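Local coordinates for aldose 1-epimerase (Caenorhabditis elegans, PDB 1LUR), which probably interconverts the alpha and beta anomers of aldose sugars such as galactose, as the aldose 1-epimerases (mutarotases) do, at residues A[32-37]-A[48-53]; A[63-68]-A[107-112]; A[68-73]-A[170-175]; A[302-307]-A[329-334]. All blocks are in the same frame, centred on the assembly; numbering follows the deposited sequence.

How the interactions relate
The four contacts step across a beta-sandwich, from the small sheet at one side toward the middle of the molecule. Interactions 1 and 2 have centres about 12 Å apart and touch where Leu34 N meets Gly67 O at 2.8 Å. Interaction 2 runs straight into interaction 3, centres about 7 Å apart, because Lys68 belongs to both. Interactions 3 and 4, about 9 Å apart, meet in one sheet, where strands 170-175 and 300-305 are neighbours. At this junction His172 NE2 comes within 3.1 Å of Glu303 OE1. Galactose mutarotases work with a glutamate and a histidine, so this pair is consistent with the catalytic region. Interactions 1 and 4 do not touch.

Interaction 1 (A[32-37]-A[48-53]); sequences ATLAKL and DLVLGF
Leu37 and Leu49 form the tight end of this contact, with backbone and side chains both engaged. Leu49 N gives a short, nearly straight hydrogen bond to Leu37 O (2.7 Å, 170° at the hydrogen), and Leu37 CD2 rests 3.6 Å from Leu49 CD1. Next to them Val50 is directed at the strand. Its CG2 sits 3.6 Å from Ala35 O and 3.7 Å from Lys36 CA, and its CG1 lies toward the side chains of Leu34 and Leu37.

Asp48 joins this packed end to the outer side. Its CG stands anti to the backbone N (chi1 -165°), which swings OD1 back over the turn. There OD1 takes two N-H groups from opposite faces of the carboxylate plane: Leu37 N at 3.3 Å, well above the plane, and Val50 N at 3.2 Å, which closes an Asx turn. The two bonds together fix the rotation of the carboxylate.

The other oxygen, OD2, faces the looser, partly exposed side. The Lys36 chain crosses Asp48 at about a right angle, with CB 3.4 Å from OD2. Bent at chi3, it passes OD2 with CE and ends with NZ 4.7 Å from it, too far for a salt bridge, though the opposite charges probably still attract.

Strand 33-40 carries a classic beta bulge here, Ala35 and Lys36 both facing Thr26 of strand 24-28. Trp175 of strand 170-175 packs on Leu37, Leu49 and Val50, Phe335 of strand 327-337 lies against the two leucines, and Phe59 of helix 56-61 touches Ala35.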
loop_
_atom_site.group_PDB
_atom_site.type_symbol
_atom_site.label_atom_id
_atom_site.label_comp_id
_atom_site.label_asym_id
_atom_site.label_seq_id
_atom_site.Cartn_x
_atom_site.Cartn_y
_atom_site.Cartn_z
ATOM N N ALA A 32 -10.187 -4.713 4.492
ATOM C CA ALA A 32 -10.154 -3.275 4.793
ATOM C C ALA A 32 -9.604 -2.588 3.548
ATOM O O ALA A 32 -8.658 -1.798 3.613
ATOM C CB ALA A 32 -9.252 -3.009 5.994
ATOM N N THR A 33 -10.230 -2.909 2.422
ATOM C CA THR A 33 -9.879 -2.401 1.102
ATOM C C THR A 33 -10.411 -1.062 0.601
ATOM O O THR A 33 -11.563 -0.703 0.838
ATOM C CB THR A 33 -10.278 -3.445 0.032
ATOM O OG1 THR A 33 -9.696 -4.712 0.358
ATOM C CG2 THR A 33 -9.815 -3.007 -1.353
ATOM N N LEU A 34 -9.555 -0.344 -0.121
ATOM C CA LEU A 34 -9.909 0.946 -0.697
ATOM C C LEU A 34 -10.396 0.511 -2.075
ATOM O O LEU A 34 -9.593 0.264 -2.976
ATOM C CB LEU A 34 -8.683 1.849 -0.839
ATOM C CG LEU A 34 -8.913 3.164 -1.599
ATOM C CD1 LEU A 34 -10.072 3.936 -0.969
ATOM C CD2 LEU A 34 -7.632 3.999 -1.583
ATOM N N ALA A 35 -11.714 0.394 -2.222
ATOM C CA ALA A 35 -12.330 -0.025 -3.480
ATOM C C ALA A 35 -12.321 1.017 -4.597
ATOM O O ALA A 35 -11.973 0.709 -5.737
ATOM C CB ALA A 35 -13.760 -0.480 -3.219
ATOM N N LYS A 36 -12.725 2.241 -4.278
ATOM C CA LYS A 36 -12.756 3.307 -5.273
ATOM C C LYS A 36 -12.359 4.627 -4.642
ATOM O O LYS A 36 -12.403 4.782 -3.423
ATOM C CB LYS A 36 -14.165 3.489 -5.839
ATOM C CG LYS A 36 -14.899 2.233 -6.256
ATOM C CD LYS A 36 -16.376 2.556 -6.499
ATOM C CE LYS A 36 -16.539 3.753 -7.437
ATOM N NZ LYS A 36 -17.966 4.131 -7.636
ATOM N N LEU A 37 -11.998 5.578 -5.498
ATOM C CA LEU A 37 -11.594 6.918 -5.085
ATOM C C LEU A 37 -11.814 7.834 -6.290
ATOM O O LEU A 37 -10.989 7.891 -7.204
ATOM C CB LEU A 37 -10.127 6.945 -4.654
ATOM C CG LEU A 37 -9.699 8.207 -3.894
ATOM C CD1 LEU A 37 -8.407 7.940 -3.175
ATOM C CD2 LEU A 37 -9.550 9.380 -4.839
ATOM N N ASP A 48 -11.994 7.786 -11.402
ATOM C CA ASP A 48 -11.714 6.850 -10.321
ATOM C C ASP A 48 -10.202 6.694 -10.414
ATOM O O ASP A 48 -9.685 6.210 -11.422
ATOM C CB ASP A 48 -12.401 5.509 -10.573
ATOM C CG ASP A 48 -12.438 4.631 -9.331
ATOM O OD1 ASP A 48 -11.435 4.619 -8.580
ATOM O OD2 ASP A 48 -13.463 3.949 -9.114
ATOM N N LEU A 49 -9.499 7.109 -9.368
ATOM C CA LEU A 49 -8.048 7.029 -9.340
ATOM C C LEU A 49 -7.417 5.682 -8.983
ATOM O O LEU A 49 -6.209 5.517 -9.130
ATOM C CB LEU A 49 -7.511 8.112 -8.402
ATOM C CG LEU A 49 -8.067 9.518 -8.657
ATOM C CD1 LEU A 49 -7.509 10.480 -7.621
ATOM C CD2 LEU A 49 -7.699 9.975 -10.067
ATOM N N VAL A 50 -8.212 4.722 -8.525
ATOM C CA VAL A 50 -7.659 3.415 -8.170
ATOM C C VAL A 50 -8.329 2.263 -8.916
ATOM O O VAL A 50 -9.526 2.308 -9.219
ATOM C CB VAL A 50 -7.780 3.137 -6.651
ATOM C CG1 VAL A 50 -7.105 4.249 -5.867
ATOM C CG2 VAL A 50 -9.242 3.006 -6.250
ATOM N N LEU A 51 -7.549 1.229 -9.215
ATOM C CA LEU A 51 -8.080 0.070 -9.921
ATOM C C LEU A 51 -9.008 -0.662 -8.968
ATOM O O LEU A 51 -9.094 -0.312 -7.790
ATOM C CB LEU A 51 -6.944 -0.852 -10.368
ATOM C CG LEU A 51 -5.906 -0.191 -11.276
ATOM C CD1 LEU A 51 -4.851 -1.208 -11.685
ATOM C CD2 LEU A 51 -6.594 0.392 -12.507
ATOM N N GLY A 52 -9.709 -1.670 -9.475
ATOM C CA GLY A 52 -10.617 -2.415 -8.628
ATOM C C GLY A 52 -11.579 -3.306 -9.392
ATOM O O GLY A 52 -11.291 -3.744 -10.506
ATOM N N PHE A 53 -12.727 -3.574 -8.783
ATOM C CA PHE A 53 -13.739 -4.419 -9.397
ATOM C C PHE A 53 -15.119 -3.847 -9.131
ATOM O O PHE A 53 -15.342 -3.181 -8.120
ATOM C CB PHE A 53 -13.635 -5.834 -8.828
ATOM C CG PHE A 53 -12.268 -6.439 -8.980
ATOM C CD1 PHE A 53 -11.785 -6.792 -10.236
ATOM C CD2 PHE A 53 -11.445 -6.614 -7.870
ATOM C CE1 PHE A 53 -10.501 -7.313 -10.390
ATOM C CE2 PHE A 53 -10.160 -7.134 -8.010
ATOM C CZ PHE A 53 -9.684 -7.484 -9.274
HETATM O O HOH W 1 -8.785 -1.459 -4.840
#

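Interaction 2 (A[63-68]-A[107-112]); sequences AASIGK and LGYRKW
Lys68 reaches across to Gly108 and Tyr109, joining a type II beta turn, Ser65 to Lys68, to the short 3-10 turn that begins at Leu107. Both pieces are connecting loops of the sandwich, the first leading into strand 69-70 and the second into strand 113-118.

One hydrogen bond crosses the contact. The Lys68 chain runs extended as far as CE and then turns at chi4 (-70°), which brings NZ to 2.8 Å from Gly108 O. The ammonium arrives from above the carbonyl plane, 35° out of it, with a C=O...N angle of 145°.

The remaining contacts are van der Waals ones. Lys68 CD lies 3.3 Å from Gly108 O, and the lack of a side chain at Gly108 lets the aliphatic chain come this close to the backbone. Tyr109 crosses Lys68 at about a right angle, its CE1 4.0 Å from Lys68 CE in an oblique approach to the ring. Farther out, Tyr109 OH stands 3.7 Å from Ala63 O, merely in contact with it. A methionine in place of Lys68 would probably leave the buried Gly108 O without its charged donor and the two turns without their one direct polar tie.

Within 107-112 one backbone and one side-chain N-H meet on Leu107 O. They reach it from opposite faces of its carbonyl plane, Arg110 N at 3.2 Å and the indole Trp112 NE1 at 3.0 Å.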
loop_
_atom_site.group_PDB
_atom_site.type_symbol
_atom_site.label_atom_id
_atom_site.label_comp_id
_atom_site.label_asym_id
_atom_site.label_seq_id
_atom_site.Cartn_x
_atom_site.Cartn_y
_atom_site.Cartn_z
ATOM N N ALA A 63 -6.195 -11.642 -6.381
ATOM C CA ALA A 63 -4.940 -12.167 -5.845
ATOM C C ALA A 63 -3.809 -11.155 -5.980
ATOM O O ALA A 63 -2.682 -11.404 -5.540
ATOM C CB ALA A 63 -4.570 -13.456 -6.562
ATOM N N ALA A 64 -4.112 -10.011 -6.585
ATOM C CA ALA A 64 -3.117 -8.966 -6.775
ATOM C C ALA A 64 -3.126 -7.928 -5.649
ATOM O O ALA A 64 -2.472 -6.888 -5.759
ATOM C CB ALA A 64 -3.338 -8.281 -8.123
ATOM N N SER A 65 -3.864 -8.214 -4.577
ATOM C CA SER A 65 -3.962 -7.313 -3.422
ATOM C C SER A 65 -4.383 -5.890 -3.792
ATOM O O SER A 65 -3.924 -4.919 -3.184
ATOM C CB SER A 65 -2.623 -7.255 -2.682
ATOM O OG SER A 65 -2.258 -8.524 -2.173
ATOM N N ILE A 66 -5.267 -5.772 -4.775
ATOM C CA ILE A 66 -5.745 -4.469 -5.223
ATOM C C ILE A 66 -6.474 -3.664 -4.137
ATOM O O ILE A 66 -7.562 -4.033 -3.700
ATOM C CB ILE A 66 -6.669 -4.626 -6.462
ATOM C CG1 ILE A 66 -5.889 -5.291 -7.602
ATOM C CG2 ILE A 66 -7.177 -3.259 -6.923
ATOM C CD1 ILE A 66 -6.699 -5.493 -8.867
ATOM N N GLY A 67 -5.842 -2.576 -3.698
ATOM C CA GLY A 67 -6.417 -1.710 -2.676
ATOM C C GLY A 67 -6.536 -2.231 -1.254
ATOM O O GLY A 67 -7.037 -1.533 -0.370
ATOM N N LYS A 68 -6.060 -3.442 -1.010
ATOM C CA LYS A 68 -6.137 -4.023 0.322
ATOM C C LYS A 68 -5.209 -3.429 1.375
ATOM O O LYS A 68 -4.227 -2.740 1.069
ATOM C CB LYS A 68 -5.813 -5.520 0.264
ATOM C CG LYS A 68 -6.677 -6.377 -0.629
ATOM C CD LYS A 68 -6.140 -7.810 -0.608
ATOM C CE LYS A 68 -6.997 -8.770 -1.429
ATOM N NZ LYS A 68 -8.319 -9.040 -0.803
ATOM N N LEU A 107 -4.012 -10.346 6.627
ATOM C CA LEU A 107 -5.065 -9.361 6.852
ATOM C C LEU A 107 -5.817 -8.956 5.588
ATOM O O LEU A 107 -7.014 -8.688 5.635
ATOM C CB LEU A 107 -4.481 -8.110 7.528
ATOM C CG LEU A 107 -3.689 -8.339 8.822
ATOM C CD1 LEU A 107 -3.298 -6.991 9.420
ATOM C CD2 LEU A 107 -4.525 -9.139 9.829
ATOM N N GLY A 108 -5.120 -8.916 4.459
ATOM C CA GLY A 108 -5.767 -8.539 3.215
ATOM C C GLY A 108 -6.815 -9.542 2.757
ATOM O O GLY A 108 -7.681 -9.208 1.943
ATOM N N TYR A 109 -6.748 -10.764 3.281
ATOM C CA TYR A 109 -7.706 -11.805 2.904
ATOM C C TYR A 109 -8.728 -12.112 3.979
ATOM O O TYR A 109 -9.381 -13.154 3.934
ATOM C CB TYR A 109 -6.973 -13.100 2.539
ATOM C CG TYR A 109 -6.144 -12.986 1.290
ATOM C CD1 TYR A 109 -6.746 -12.761 0.055
ATOM C CD2 TYR A 109 -4.755 -13.061 1.344
ATOM C CE1 TYR A 109 -5.982 -12.607 -1.097
ATOM C CE2 TYR A 109 -3.984 -12.909 0.199
ATOM C CZ TYR A 109 -4.605 -12.679 -1.019
ATOM O OH TYR A 109 -3.850 -12.502 -2.156
ATOM N N ARG A 110 -8.879 -11.214 4.944
ATOM C CA ARG A 110 -9.842 -11.452 6.007
ATOM C C ARG A 110 -10.920 -10.380 6.095
ATOM O O ARG A 110 -10.733 -9.257 5.641
ATOM C CB ARG A 110 -9.106 -11.590 7.335
ATOM C CG ARG A 110 -8.118 -12.754 7.324
ATOM C CD ARG A 110 -7.433 -12.889 8.647
ATOM N NE ARG A 110 -8.409 -13.068 9.713
ATOM C CZ ARG A 110 -8.122 -12.989 11.005
ATOM N NH1 ARG A 110 -6.877 -12.736 11.392
ATOM N NH2 ARG A 110 -9.080 -13.154 11.908
ATOM N N LYS A 111 -12.060 -10.753 6.667
ATOM C CA LYS A 111 -13.183 -9.845 6.823
ATOM C C LYS A 111 -13.023 -9.039 8.107
ATOM O O LYS A 111 -13.103 -9.581 9.211
ATOM C CB LYS A 111 -14.492 -10.642 6.861
ATOM C CG LYS A 111 -14.630 -11.660 5.729
ATOM C CD LYS A 111 -16.005 -12.326 5.726
ATOM C CE LYS A 111 -17.074 -11.368 5.226
ATOM N NZ LYS A 111 -16.781 -10.940 3.827
ATOM N N TRP A 112 -12.787 -7.739 7.955
ATOM C CA TRP A 112 -12.613 -6.854 9.101
ATOM C C TRP A 112 -13.966 -6.380 9.628
ATOM O O TRP A 112 -14.937 -6.311 8.878
ATOM C CB TRP A 112 -11.807 -5.622 8.703
ATOM C CG TRP A 112 -10.404 -5.885 8.282
ATOM C CD1 TRP A 112 -9.980 -6.733 7.297
ATOM C CD2 TRP A 112 -9.235 -5.236 8.787
ATOM N NE1 TRP A 112 -8.609 -6.645 7.155
ATOM C CE2 TRP A 112 -8.130 -5.730 8.057
ATOM C CE3 TRP A 112 -9.014 -4.278 9.783
ATOM C CZ2 TRP A 112 -6.824 -5.296 8.293
ATOM C CZ3 TRP A 112 -7.709 -3.846 10.017
ATOM C CH2 TRP A 112 -6.635 -4.356 9.274
#

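Interaction 3 (A[68-73]-A[170-175]); sequences KTVGRV and TNHAYW
Thr69 and Val70 pair antiparallel with Asn171 and Thr170: Thr69 and Asn171 form a non-hydrogen-bonded pair, Val70 and Thr170 the hydrogen-bonded one beside it. Val70 N to Thr170 O (2.9 Å) and the flanking bond from His172 N to Lys68 O (2.7 Å) carry the pairing, while the return bond from Thr170 N to Val70 O is weak.

On one face of the sheet Val70 CB packs 3.9 Å from Thr170 CG2, and Val70 CG2 lies alongside His172, 3.9 Å from its CB and at the edge of the ring. Thr170 OG1 turns the other way, to Pro304 O.

On the other face are Thr69 and Asn171. A water gives a hydrogen to Thr69 OG1 at 2.7 Å and takes a weak one from Asn171 ND2; OG1 also bonds to Ala32 O. With CG anti to its backbone N (chi1 173°), Asn171 bends OD1 back to Ala173 N (3.0 Å), an Asx turn. A leucine in place of Asn171 would lack both polar ends and would probably leave Ala173 N without that acceptor and loosen the water's hold.

Main-chain bonds thus set the alignment of this buried edge, and the Asn171 amide shapes the turn just before Tyr174.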
loop_
_atom_site.group_PDB
_atom_site.type_symbol
_atom_site.label_atom_id
_atom_site.label_comp_id
_atom_site.label_asym_id
_atom_site.label_seq_id
_atom_site.Cartn_x
_atom_site.Cartn_y
_atom_site.Cartn_z
ATOM N N LYS A 68 -6.060 -3.442 -1.010
ATOM C CA LYS A 68 -6.137 -4.023 0.322
ATOM C C LYS A 68 -5.209 -3.429 1.375
ATOM O O LYS A 68 -4.227 -2.740 1.069
ATOM C CB LYS A 68 -5.813 -5.520 0.264
ATOM C CG LYS A 68 -6.677 -6.377 -0.629
ATOM C CD LYS A 68 -6.140 -7.810 -0.608
ATOM C CE LYS A 68 -6.997 -8.770 -1.429
ATOM N NZ LYS A 68 -8.319 -9.040 -0.803
ATOM N N THR A 69 -5.552 -3.698 2.632
ATOM C CA THR A 69 -4.753 -3.246 3.762
ATOM C C THR A 69 -3.969 -4.553 3.925
ATOM O O THR A 69 -4.567 -5.599 4.191
ATOM C CB THR A 69 -5.558 -3.050 5.050
ATOM O OG1 THR A 69 -6.264 -1.807 5.001
ATOM C CG2 THR A 69 -4.613 -3.049 6.255
ATOM N N VAL A 70 -2.651 -4.499 3.753
ATOM C CA VAL A 70 -1.811 -5.683 3.870
ATOM C C VAL A 70 -1.107 -5.850 5.212
ATOM O O VAL A 70 -0.621 -4.883 5.794
ATOM C CB VAL A 70 -0.738 -5.696 2.751
ATOM C CG1 VAL A 70 0.189 -6.882 2.934
ATOM C CG2 VAL A 70 -1.414 -5.745 1.387
ATOM N N GLY A 71 -1.062 -7.097 5.678
ATOM C CA GLY A 71 -0.424 -7.438 6.944
ATOM C C GLY A 71 -0.500 -8.949 7.141
ATOM O O GLY A 71 -1.091 -9.628 6.296
ATOM N N ARG A 72 0.030 -9.484 8.246
ATOM C CA ARG A 72 0.681 -8.697 9.291
ATOM C C ARG A 72 2.040 -8.134 8.937
ATOM O O ARG A 72 2.562 -7.276 9.647
ATOM C CB ARG A 72 0.781 -9.504 10.587
ATOM C CG ARG A 72 -0.552 -9.601 11.332
ATOM C CD ARG A 72 -0.369 -10.072 12.754
ATOM N NE ARG A 72 -0.198 -11.518 12.844
ATOM C CZ ARG A 72 0.315 -12.137 13.898
ATOM N NH1 ARG A 72 0.721 -11.435 14.953
ATOM N NH2 ARG A 72 0.411 -13.461 13.903
ATOM N N VAL A 73 2.631 -8.632 7.860
ATOM C CA VAL A 73 3.931 -8.144 7.436
ATOM C C VAL A 73 3.852 -7.964 5.932
ATOM O O VAL A 73 3.749 -8.934 5.175
ATOM C CB VAL A 73 5.069 -9.111 7.785
ATOM C CG1 VAL A 73 6.374 -8.612 7.170
ATOM C CG2 VAL A 73 5.205 -9.216 9.299
ATOM N N THR A 170 0.685 -1.857 5.301
ATOM C CA THR A 170 0.688 -0.966 4.145
ATOM C C THR A 170 -0.676 -1.030 3.480
ATOM O O THR A 170 -1.532 -1.826 3.877
ATOM C CB THR A 170 1.765 -1.290 3.080
ATOM O OG1 THR A 170 1.930 -0.135 2.239
ATOM C CG2 THR A 170 1.347 -2.467 2.188
ATOM N N ASN A 171 -0.885 -0.150 2.503
ATOM C CA ASN A 171 -2.135 -0.082 1.747
ATOM C C ASN A 171 -1.702 -0.433 0.330
ATOM O O ASN A 171 -0.761 0.158 -0.202
ATOM C CB ASN A 171 -2.743 1.316 1.789
ATOM C CG ASN A 171 -3.938 1.444 0.873
ATOM O OD1 ASN A 171 -3.793 1.746 -0.309
ATOM N ND2 ASN A 171 -5.124 1.175 1.407
ATOM N N HIS A 172 -2.391 -1.381 -0.289
ATOM C CA HIS A 172 -2.028 -1.796 -1.635
ATOM C C HIS A 172 -2.869 -1.271 -2.796
ATOM O O HIS A 172 -3.157 -2.010 -3.739
ATOM C CB HIS A 172 -1.993 -3.329 -1.680
ATOM C CG HIS A 172 -0.962 -3.883 -2.614
ATOM N ND1 HIS A 172 -1.002 -3.680 -3.978
ATOM C CD2 HIS A 172 0.148 -4.623 -2.376
ATOM C CE1 HIS A 172 0.040 -4.271 -4.539
ATOM N NE2 HIS A 172 0.753 -4.851 -3.590
ATOM N N ALA A 173 -3.255 -0.001 -2.748
ATOM C CA ALA A 173 -4.059 0.563 -3.831
ATOM C C ALA A 173 -3.200 0.815 -5.069
ATOM O O ALA A 173 -2.077 1.307 -4.966
ATOM C CB ALA A 173 -4.709 1.865 -3.376
ATOM N N TYR A 174 -3.731 0.452 -6.233
ATOM C CA TYR A 174 -3.043 0.635 -7.511
ATOM C C TYR A 174 -3.594 1.943 -8.075
ATOM O O TYR A 174 -4.803 2.066 -8.277
ATOM C CB TYR A 174 -3.375 -0.501 -8.483
ATOM C CG TYR A 174 -2.727 -1.841 -8.191
ATOM C CD1 TYR A 174 -3.097 -2.602 -7.078
ATOM C CD2 TYR A 174 -1.787 -2.379 -9.070
ATOM C CE1 TYR A 174 -2.547 -3.870 -6.857
ATOM C CE2 TYR A 174 -1.233 -3.639 -8.858
ATOM C CZ TYR A 174 -1.615 -4.380 -7.755
ATOM O OH TYR A 174 -1.060 -5.626 -7.561
ATOM N N TRP A 175 -2.717 2.906 -8.344
ATOM C CA TRP A 175 -3.151 4.193 -8.872
ATOM C C TRP A 175 -2.966 4.455 -10.364
ATOM O O TRP A 175 -1.953 4.098 -10.961
ATOM C CB TRP A 175 -2.479 5.321 -8.088
ATOM C CG TRP A 175 -2.687 5.233 -6.612
ATOM C CD1 TRP A 175 -1.934 4.524 -5.719
ATOM C CD2 TRP A 175 -3.732 5.855 -5.852
ATOM N NE1 TRP A 175 -2.444 4.667 -4.450
ATOM C CE2 TRP A 175 -3.548 5.478 -4.503
ATOM C CE3 TRP A 175 -4.808 6.692 -6.179
ATOM C CZ2 TRP A 175 -4.399 5.911 -3.479
ATOM C CZ3 TRP A 175 -5.653 7.123 -5.162
ATOM C CH2 TRP A 175 -5.442 6.730 -3.829
HETATM O O HOH W 2 -4.963 0.493 4.636
#

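Interaction 4 (A[302-307]-A[329-334]); sequences IEPQFH and QEIVYT
Ile302 and Tyr333 come together around a water, which gives a hydrogen bond to Ile302 O at 2.6 Å. The same water lies beside Tyr333 OH, too close for that second bond to be relied on.

Pro304 makes the main apolar contact. Its ring points at strand 327-337 and crosses the Ile331 side chain at about a right angle. CB lies 3.6 Å from Ile331 CD1, and CG is 3.7 Å from Ile331 CG2, so both branches of the isoleucine grip the proline. Tyr333 approaches Pro304 from the opposite direction, its OH 4.2 Å from Pro304 CD.

Phe306 ends the walk. Its CZ touches Gln329 NE2 at 3.6 Å, an oblique approach with ring and amide planes 69° apart. The Gln329 chain bends at chi2 (-67°) to bring its amide up to the ring, and OE1 is taken up by Ser272 OG.

No direct hydrogen bond spans the two segments; they belong to different layers of the sandwich, their short axes 8.4 Å apart at closest. Strand 300-305 runs between 170-175 and 275-279 in one sheet, strand 327-337 between 152-160 and 265-271 in the other. Trp175 and Ile269 add their side chains to the filling around Ile302 and Tyr333.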
loop_
_atom_site.group_PDB
_atom_site.type_symbol
_atom_site.label_atom_id
_atom_site.label_comp_id
_atom_site.label_asym_id
_atom_site.label_seq_id
_atom_site.Cartn_x
_atom_site.Cartn_y
_atom_site.Cartn_z
ATOM N N ILE A 302 1.218 2.138 -4.862
ATOM C CA ILE A 302 1.981 2.986 -3.961
ATOM C C ILE A 302 1.724 2.428 -2.569
ATOM O O ILE A 302 0.608 2.510 -2.052
ATOM C CB ILE A 302 1.516 4.455 -4.071
ATOM C CG1 ILE A 302 1.715 4.943 -5.512
ATOM C CG2 ILE A 302 2.303 5.322 -3.113
ATOM C CD1 ILE A 302 1.332 6.403 -5.750
ATOM N N GLU A 303 2.765 1.855 -1.974
ATOM C CA GLU A 303 2.659 1.258 -0.648
ATOM C C GLU A 303 3.605 1.794 0.418
ATOM O O GLU A 303 4.747 1.339 0.529
ATOM C CB GLU A 303 2.863 -0.256 -0.783
ATOM C CG GLU A 303 2.438 -0.796 -2.145
ATOM C CD GLU A 303 2.818 -2.252 -2.384
ATOM O OE1 GLU A 303 2.934 -2.643 -3.562
ATOM O OE2 GLU A 303 2.992 -3.010 -1.409
ATOM N N PRO A 304 3.148 2.785 1.205
ATOM C CA PRO A 304 3.973 3.360 2.274
ATOM C C PRO A 304 4.112 2.221 3.279
ATOM O O PRO A 304 3.111 1.637 3.679
ATOM C CB PRO A 304 3.106 4.495 2.800
ATOM C CG PRO A 304 2.378 4.951 1.560
ATOM C CD PRO A 304 1.975 3.635 0.930
ATOM N N GLN A 305 5.330 1.910 3.698
ATOM C CA GLN A 305 5.521 0.807 4.647
ATOM C C GLN A 305 6.928 0.841 5.217
ATOM O O GLN A 305 7.708 1.746 4.915
ATOM C CB GLN A 305 5.381 -0.512 3.875
ATOM C CG GLN A 305 6.457 -0.606 2.774
ATOM C CD GLN A 305 6.489 -1.923 2.009
ATOM O OE1 GLN A 305 5.537 -2.282 1.319
ATOM N NE2 GLN A 305 7.606 -2.642 2.118
ATOM N N PHE A 306 7.246 -0.160 6.035
ATOM C CA PHE A 306 8.570 -0.266 6.630
ATOM C C PHE A 306 9.314 -1.072 5.575
ATOM O O PHE A 306 8.684 -1.731 4.737
ATOM C CB PHE A 306 8.558 -1.068 7.939
ATOM C CG PHE A 306 8.049 -0.307 9.119
ATOM C CD1 PHE A 306 6.734 -0.447 9.542
ATOM C CD2 PHE A 306 8.891 0.557 9.817
ATOM C CE1 PHE A 306 6.262 0.260 10.651
ATOM C CE2 PHE A 306 8.435 1.267 10.921
ATOM C CZ PHE A 306 7.120 1.121 11.343
ATOM N N HIS A 307 10.642 -1.040 5.612
ATOM C CA HIS A 307 11.434 -1.785 4.638
ATOM C C HIS A 307 10.953 -3.215 4.467
ATOM O O HIS A 307 10.638 -3.896 5.447
ATOM C CB HIS A 307 12.902 -1.849 5.064
ATOM C CG HIS A 307 13.551 -0.510 5.217
ATOM N ND1 HIS A 307 13.085 0.449 6.090
ATOM C CD2 HIS A 307 14.652 0.017 4.630
ATOM C CE1 HIS A 307 13.873 1.508 6.037
ATOM N NE2 HIS A 307 14.831 1.272 5.158
ATOM N N GLN A 329 0.835 4.524 12.653
ATOM C CA GLN A 329 1.397 5.100 11.430
ATOM C C GLN A 329 0.258 5.723 10.639
ATOM O O GLN A 329 -0.908 5.392 10.854
ATOM C CB GLN A 329 2.050 4.018 10.561
ATOM C CG GLN A 329 3.165 3.211 11.222
ATOM C CD GLN A 329 4.404 4.036 11.538
ATOM O OE1 GLN A 329 4.797 4.913 10.768
ATOM N NE2 GLN A 329 5.045 3.731 12.663
ATOM N N GLU A 330 0.592 6.626 9.723
ATOM C CA GLU A 330 -0.429 7.271 8.914
ATOM C C GLU A 330 0.093 7.598 7.523
ATOM O O GLU A 330 1.304 7.725 7.303
ATOM C CB GLU A 330 -0.943 8.558 9.583
ATOM C CG GLU A 330 0.013 9.733 9.527
ATOM C CD GLU A 330 -0.665 11.066 9.835
ATOM O OE1 GLU A 330 0.030 12.100 9.796
ATOM O OE2 GLU A 330 -1.887 11.084 10.111
ATOM N N ILE A 331 -0.841 7.716 6.592
ATOM C CA ILE A 331 -0.538 8.027 5.206
ATOM C C ILE A 331 -1.544 9.091 4.806
ATOM O O ILE A 331 -2.750 8.883 4.952
ATOM C CB ILE A 331 -0.753 6.809 4.287
ATOM C CG1 ILE A 331 0.040 5.606 4.796
ATOM C CG2 ILE A 331 -0.299 7.144 2.885
ATOM C CD1 ILE A 331 -0.261 4.308 4.048
ATOM N N VAL A 332 -1.059 10.232 4.323
ATOM C CA VAL A 332 -1.959 11.301 3.913
ATOM C C VAL A 332 -1.858 11.540 2.412
ATOM O O VAL A 332 -0.798 11.915 1.912
ATOM C CB VAL A 332 -1.645 12.623 4.652
ATOM C CG1 VAL A 332 -2.663 13.701 4.249
ATOM C CG2 VAL A 332 -1.688 12.394 6.151
ATOM N N TYR A 333 -2.955 11.290 1.697
ATOM C CA TYR A 333 -2.995 11.484 0.254
ATOM C C TYR A 333 -3.736 12.788 -0.017
ATOM O O TYR A 333 -4.883 12.951 0.406
ATOM C CB TYR A 333 -3.765 10.362 -0.455
ATOM C CG TYR A 333 -3.246 8.965 -0.234
ATOM C CD1 TYR A 333 -3.432 8.318 0.984
ATOM C CD2 TYR A 333 -2.596 8.274 -1.258
ATOM C CE1 TYR A 333 -2.990 7.016 1.177
ATOM C CE2 TYR A 333 -2.148 6.972 -1.074
ATOM C CZ TYR A 333 -2.347 6.350 0.141
ATOM O OH TYR A 333 -1.909 5.059 0.331
ATOM N N THR A 334 -3.086 13.713 -0.711
ATOM C CA THR A 334 -3.719 14.990 -1.026
ATOM C C THR A 334 -3.962 15.033 -2.524
ATOM O O THR A 334 -3.036 14.838 -3.311
ATOM C CB THR A 334 -2.830 16.190 -0.644
ATOM O OG1 THR A 334 -2.597 16.187 0.768
ATOM C CG2 THR A 334 -3.515 17.498 -1.028
HETATM O O HOH W 3 -1.725 3.383 -1.403
#